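PDB 6JMB: ofchtiv-allosamidin from Ostrinia furnacalis, which probably hydrolyses the beta-1,4 linkages of chitin as a group IV insect chitinase of glycosyl hydrolase family 18, held here with the inhibitor allosamidin. Local coordinates for residues A[333-338]-A[368-373]; A[232-235]-A[239-242]. All coordinates share one frame; numbering follows the deposited sequence.

Interaction 1: residues A[333-338]-A[368-373]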
loop_
_atom_site.group_PDB
_atom_site.type_symbol
_atom_site.label_atom_id
_atom_site.label_comp_id
_atom_site.label_asym_id
_atom_site.label_seq_id
_atom_site.Cartn_x
_atom_site.Cartn_y
_atom_site.Cartn_z
ATOM N N TYR A 333 -13.759 4.882 9.995
ATOM C CA TYR A 333 -14.298 3.590 9.587
ATOM C C TYR A 333 -13.516 2.447 10.226
ATOM O O TYR A 333 -14.103 1.502 10.773
ATOM C CB TYR A 333 -14.280 3.488 8.056
ATOM C CG TYR A 333 -14.735 2.142 7.545
ATOM C CD1 TYR A 333 -13.831 1.101 7.375
ATOM C CD2 TYR A 333 -16.068 1.904 7.253
ATOM C CE1 TYR A 333 -14.240 -0.139 6.930
ATOM C CE2 TYR A 333 -16.489 0.661 6.800
ATOM C CZ TYR A 333 -15.564 -0.355 6.642
ATOM O OH TYR A 333 -15.962 -1.599 6.208
ATOM N N ALA A 334 -12.183 2.511 10.162
ATOM C CA ALA A 334 -11.357 1.470 10.761
ATOM C C ALA A 334 -11.603 1.369 12.260
ATOM O O ALA A 334 -11.705 0.262 12.806
ATOM C CB ALA A 334 -9.881 1.748 10.469
ATOM N N ASN A 335 -11.707 2.514 12.943
ATOM C CA ASN A 335 -12.015 2.499 14.371
ATOM C C ASN A 335 -13.358 1.831 14.633
ATOM O O ASN A 335 -13.501 1.067 15.595
ATOM C CB ASN A 335 -12.042 3.930 14.914
ATOM C CG ASN A 335 -10.662 4.513 15.119
ATOM O OD1 ASN A 335 -9.670 3.788 15.169
ATOM N ND2 ASN A 335 -10.596 5.836 15.267
ATOM N N SER A 336 -14.354 2.104 13.784
ATOM C CA SER A 336 -15.696 1.579 14.024
ATOM C C SER A 336 -15.736 0.059 13.933
ATOM O O SER A 336 -16.588 -0.575 14.563
ATOM C CB SER A 336 -16.705 2.224 13.071
ATOM O OG SER A 336 -16.562 1.728 11.752
ATOM N N PHE A 337 -14.828 -0.548 13.175
ATOM C CA PHE A 337 -14.761 -1.999 13.086
ATOM C C PHE A 337 -13.622 -2.596 13.903
ATOM O O PHE A 337 -13.306 -3.781 13.738
ATOM C CB PHE A 337 -14.720 -2.447 11.624
ATOM C CG PHE A 337 -16.051 -2.344 10.947
ATOM C CD1 PHE A 337 -17.015 -3.318 11.154
ATOM C CD2 PHE A 337 -16.369 -1.247 10.161
ATOM C CE1 PHE A 337 -18.257 -3.224 10.561
ATOM C CE2 PHE A 337 -17.618 -1.143 9.564
ATOM C CZ PHE A 337 -18.562 -2.136 9.764
ATOM N N ASN A 338 -13.016 -1.809 14.795
ATOM C CA ASN A 338 -11.982 -2.303 15.702
ATOM C C ASN A 338 -10.825 -2.941 14.940
ATOM O O ASN A 338 -10.248 -3.938 15.370
ATOM C CB ASN A 338 -12.552 -3.261 16.755
ATOM C CG ASN A 338 -11.602 -3.478 17.919
ATOM O OD1 ASN A 338 -10.879 -2.566 18.324
ATOM N ND2 ASN A 338 -11.597 -4.692 18.461
ATOM N N ASN A 368 -2.507 9.302 12.776
ATOM C CA ASN A 368 -2.109 9.125 14.168
ATOM C C ASN A 368 -3.119 9.769 15.112
ATOM O O ASN A 368 -3.465 9.193 16.149
ATOM C CB ASN A 368 -0.712 9.707 14.382
ATOM C CG ASN A 368 0.388 8.751 13.951
ATOM O OD1 ASN A 368 0.874 7.952 14.751
ATOM N ND2 ASN A 368 0.784 8.827 12.686
ATOM N N THR A 369 -3.607 10.958 14.755
ATOM C CA THR A 369 -4.546 11.689 15.601
ATOM C C THR A 369 -5.872 10.948 15.722
ATOM O O THR A 369 -6.399 10.770 16.826
ATOM C CB THR A 369 -4.759 13.086 15.010
ATOM O OG1 THR A 369 -3.558 13.852 15.155
ATOM C CG2 THR A 369 -5.901 13.804 15.706
ATOM N N VAL A 370 -6.419 10.489 14.596
ATOM C CA VAL A 370 -7.724 9.839 14.646
ATOM C C VAL A 370 -7.649 8.476 15.328
ATOM O O VAL A 370 -8.593 8.069 16.021
ATOM C CB VAL A 370 -8.346 9.788 13.239
ATOM C CG1 VAL A 370 -9.711 9.115 13.281
ATOM C CG2 VAL A 370 -8.466 11.195 12.679
ATOM N N LEU A 371 -6.538 7.746 15.165
ATOM C CA LEU A 371 -6.368 6.498 15.905
ATOM C C LEU A 371 -6.256 6.752 17.404
ATOM O O LEU A 371 -6.831 6.011 18.209
ATOM C CB LEU A 371 -5.137 5.741 15.408
ATOM C CG LEU A 371 -5.273 5.039 14.060
ATOM C CD1 LEU A 371 -3.932 4.463 13.648
ATOM C CD2 LEU A 371 -6.311 3.934 14.137
ATOM N N ALA A 372 -5.511 7.784 17.799
ATOM C CA ALA A 372 -5.357 8.076 19.222
ATOM C C ALA A 372 -6.671 8.527 19.841
ATOM O O ALA A 372 -6.998 8.141 20.971
ATOM C CB ALA A 372 -4.279 9.138 19.430
ATOM N N GLU A 373 -7.445 9.336 19.115
ATOM C CA GLU A 373 -8.691 9.861 19.664
ATOM C C GLU A 373 -9.798 8.817 19.714
ATOM O O GLU A 373 -10.718 8.947 20.533
ATOM C CB GLU A 373 -9.127 11.098 18.877
ATOM C CG GLU A 373 -8.115 12.232 18.993
ATOM C CD GLU A 373 -8.472 13.460 18.178
ATOM O OE1 GLU A 373 -9.482 13.429 17.442
ATOM O OE2 GLU A 373 -7.731 14.460 18.282
HETATM O O HOH W 1 -8.527 3.944 17.894
#

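Interaction 2: residues A[232-235]-A[239-242]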
loop_
_atom_site.group_PDB
_atom_site.type_symbol
_atom_site.label_atom_id
_atom_site.label_comp_id
_atom_site.label_asym_id
_atom_site.label_seq_id
_atom_site.Cartn_x
_atom_site.Cartn_y
_atom_site.Cartn_z
ATOM N N TYR A 232 -15.221 -8.282 3.440
ATOM C CA TYR A 232 -14.856 -9.593 2.906
ATOM C C TYR A 232 -13.793 -10.261 3.775
ATOM O O TYR A 232 -13.944 -11.420 4.184
ATOM C CB TYR A 232 -14.371 -9.522 1.450
ATOM C CG TYR A 232 -13.772 -10.863 1.093
ATOM C CD1 TYR A 232 -14.590 -11.968 0.909
ATOM C CD2 TYR A 232 -12.394 -11.051 1.046
ATOM C CE1 TYR A 232 -14.062 -13.215 0.649
ATOM C CE2 TYR A 232 -11.854 -12.301 0.785
ATOM C CZ TYR A 232 -12.699 -13.375 0.592
ATOM O OH TYR A 232 -12.169 -14.619 0.343
ATOM N N TRP A 233 -12.704 -9.543 4.067
ATOM C CA TRP A 233 -11.606 -10.145 4.816
ATOM C C TRP A 233 -12.047 -10.551 6.214
ATOM O O TRP A 233 -11.679 -11.630 6.695
ATOM C CB TRP A 233 -10.381 -9.223 4.822
ATOM C CG TRP A 233 -9.626 -9.339 3.530
ATOM C CD1 TRP A 233 -9.853 -8.644 2.375
ATOM C CD2 TRP A 233 -8.552 -10.248 3.246
ATOM N NE1 TRP A 233 -8.979 -9.058 1.391
ATOM C CE2 TRP A 233 -8.169 -10.037 1.906
ATOM C CE3 TRP A 233 -7.871 -11.209 4.003
ATOM C CZ2 TRP A 233 -7.145 -10.757 1.304
ATOM C CZ3 TRP A 233 -6.849 -11.926 3.403
ATOM C CH2 TRP A 233 -6.492 -11.691 2.068
ATOM N N LEU A 234 -12.865 -9.724 6.873
ATOM C CA LEU A 234 -13.400 -10.107 8.176
ATOM C C LEU A 234 -14.269 -11.353 8.059
ATOM O O LEU A 234 -14.141 -12.295 8.853
ATOM C CB LEU A 234 -14.205 -8.951 8.774
ATOM C CG LEU A 234 -13.420 -7.710 9.193
ATOM C CD1 LEU A 234 -14.380 -6.583 9.578
ATOM C CD2 LEU A 234 -12.480 -8.021 10.342
ATOM N N SER A 235 -15.143 -11.387 7.052
ATOM C CA SER A 235 -16.073 -12.504 6.913
ATOM C C SER A 235 -15.372 -13.797 6.517
ATOM O O SER A 235 -15.891 -14.885 6.799
ATOM C CB SER A 235 -17.159 -12.163 5.891
ATOM O OG SER A 235 -16.668 -12.237 4.565
ATOM N N PRO A 239 -9.149 -12.157 11.664
ATOM C CA PRO A 239 -9.623 -11.479 12.865
ATOM C C PRO A 239 -9.340 -9.985 12.776
ATOM O O PRO A 239 -8.372 -9.562 12.118
ATOM C CB PRO A 239 -8.822 -12.140 13.992
ATOM C CG PRO A 239 -7.637 -12.738 13.338
ATOM C CD PRO A 239 -8.037 -13.085 11.936
ATOM N N PRO A 240 -10.181 -9.159 13.399
ATOM C CA PRO A 240 -9.954 -7.708 13.328
ATOM C C PRO A 240 -8.596 -7.304 13.852
ATOM O O PRO A 240 -7.993 -6.356 13.332
ATOM C CB PRO A 240 -11.084 -7.118 14.186
ATOM C CG PRO A 240 -12.061 -8.209 14.378
ATOM C CD PRO A 240 -11.343 -9.505 14.230
ATOM N N GLU A 241 -8.082 -8.014 14.856
ATOM C CA GLU A 241 -6.784 -7.688 15.428
ATOM C C GLU A 241 -5.627 -8.027 14.499
ATOM O O GLU A 241 -4.477 -7.718 14.834
ATOM C CB GLU A 241 -6.621 -8.375 16.784
ATOM C CG GLU A 241 -6.517 -9.878 16.698
ATOM C CD GLU A 241 -7.842 -10.588 16.931
ATOM O OE1 GLU A 241 -8.918 -9.972 16.727
ATOM O OE2 GLU A 241 -7.803 -11.777 17.317
ATOM N N LYS A 242 -5.895 -8.638 13.346
ATOM C CA LYS A 242 -4.870 -8.863 12.339
ATOM C C LYS A 242 -5.148 -8.146 11.029
ATOM O O LYS A 242 -4.370 -8.305 10.080
ATOM C CB LYS A 242 -4.671 -10.361 12.076
ATOM C CG LYS A 242 -3.958 -11.080 13.207
ATOM C CD LYS A 242 -3.539 -12.480 12.801
ATOM C CE LYS A 242 -2.729 -13.135 13.901
ATOM N NZ LYS A 242 -2.265 -14.481 13.479
#

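Interaction 1: residues A[333-338]-A[368-373]
The flat carboxamide of Asn335 reaches edge-on to the helix of 368-373: the carbonyl oxygen of Val370 lies in the amide plane, at the nitrogen end, while CD2 of Leu371 meets OD1 at 3.5 Å. On the far side of its own helix, one face of the Tyr333 ring carries Phe337 CD2, 3.7 Å above the plane and shifted toward the rim. Across the two segments Asn335 ND2 donates to Val370 O, 3.1 Å long with an N-H...O angle of 149°. The donor stands above the carbonyl plane, 50° out of it, so the bond misses the lone-pair directions and is bent rather than ideal. With CG anti to its own carbonyl carbon (chi1 -77°), the amide projects across the gap between the helices. A water extends the grip, donating to Asn335 OD1 at 3.0 Å and to Leu371 O at 2.7 Å. Asparagine suits the place because one short group offers N-H to one turn of backbone and an oxygen to the water; the stronger polar tie of its ND2 is to Ser375 O, just past helix 362-373. A leucine in its place would probably leave Val370 O and Ser375 O without this donor and deprive the water of one acceptor. Val370 CG1 lies 3.9 Å from Asn335 ND2, its methyl flanking the polar link. The helix carrying Asn335 ends in a Schellman motif, with Asn338 at positive phi as the C-prime residue. Helix 362-373 lies against the C-terminal part of helix 324-336, where Val370 also packs on Thr328, Val331 and Glu332, and Leu371 touches Val331 and Val6 of strand 5-11; Tyr333 faces helix 226-235, resting on Val230.

Interaction 2: residues A[232-235]-A[239-242]
Helix 226-235 and the loop that leads from it into strand 243-256 form an alpha-to-beta connection of the TIM barrel of family 18, and Leu234 packs here against the Pro239-Pro240 pair. The touching is done by one methyl. Leu234 CD2 lies 3.9 Å from Pro240 CA and 4.1 Å from Pro240 CG, so it rests against the root and the ring of the second proline together. The peptide carbon of Pro239 is a little farther, 4.4 Å from the same CD2. Leu234 CG stands anti to its carbonyl carbon (chi1 -68°) and the second torsion is extended (172°), which carries the branched end out from the helix to the loop. The CB of Pro239 points away from the helix, and this residue contributes mainly backbone, whereas Pro240 begins a short 3-10 segment, a place that suits proline because its fixed phi fits the turn and its missing N-H is not called upon there. Lys242 N closes that turn on Pro239 O at 2.9 Å. Beyond it, Lys242 shares backbone hydrogen bonds with Ile188, and its NZ bonds Ala182 O and Val185 O, tying the loop to helix 178-184, the turn after it, and strand 187-190. Leu234 also touches Leu243 at the start of the next strand, and Trp233 is turned inward against Val190 and Leu243. No hydrogen bond or charge joins the two segments: the contact is van der Waals packing of a methyl on a proline ring and its backbone, so its hold depends on fit, with little directional demand.

How the interactions relate
Following the chain from the N terminus, interaction 2 comes first: it closes a short turn of three residues between the end of helix 226-235 and the approach to strand 243-256. Interaction 1 opens much later and joins 333-338, at the end of helix 324-336, to 368-373, on the C-terminal helix, across 29 intervening residues that include strand 341-345. The two are in series, neither nesting nor crossing. Their centres lie about 16 Å apart, yet they meet directly, Asn338 O packing 3.5 Å from Pro240 CB. Together they link two neighbouring outer helices of the barrel, one local turn, and the closing C-terminal helix.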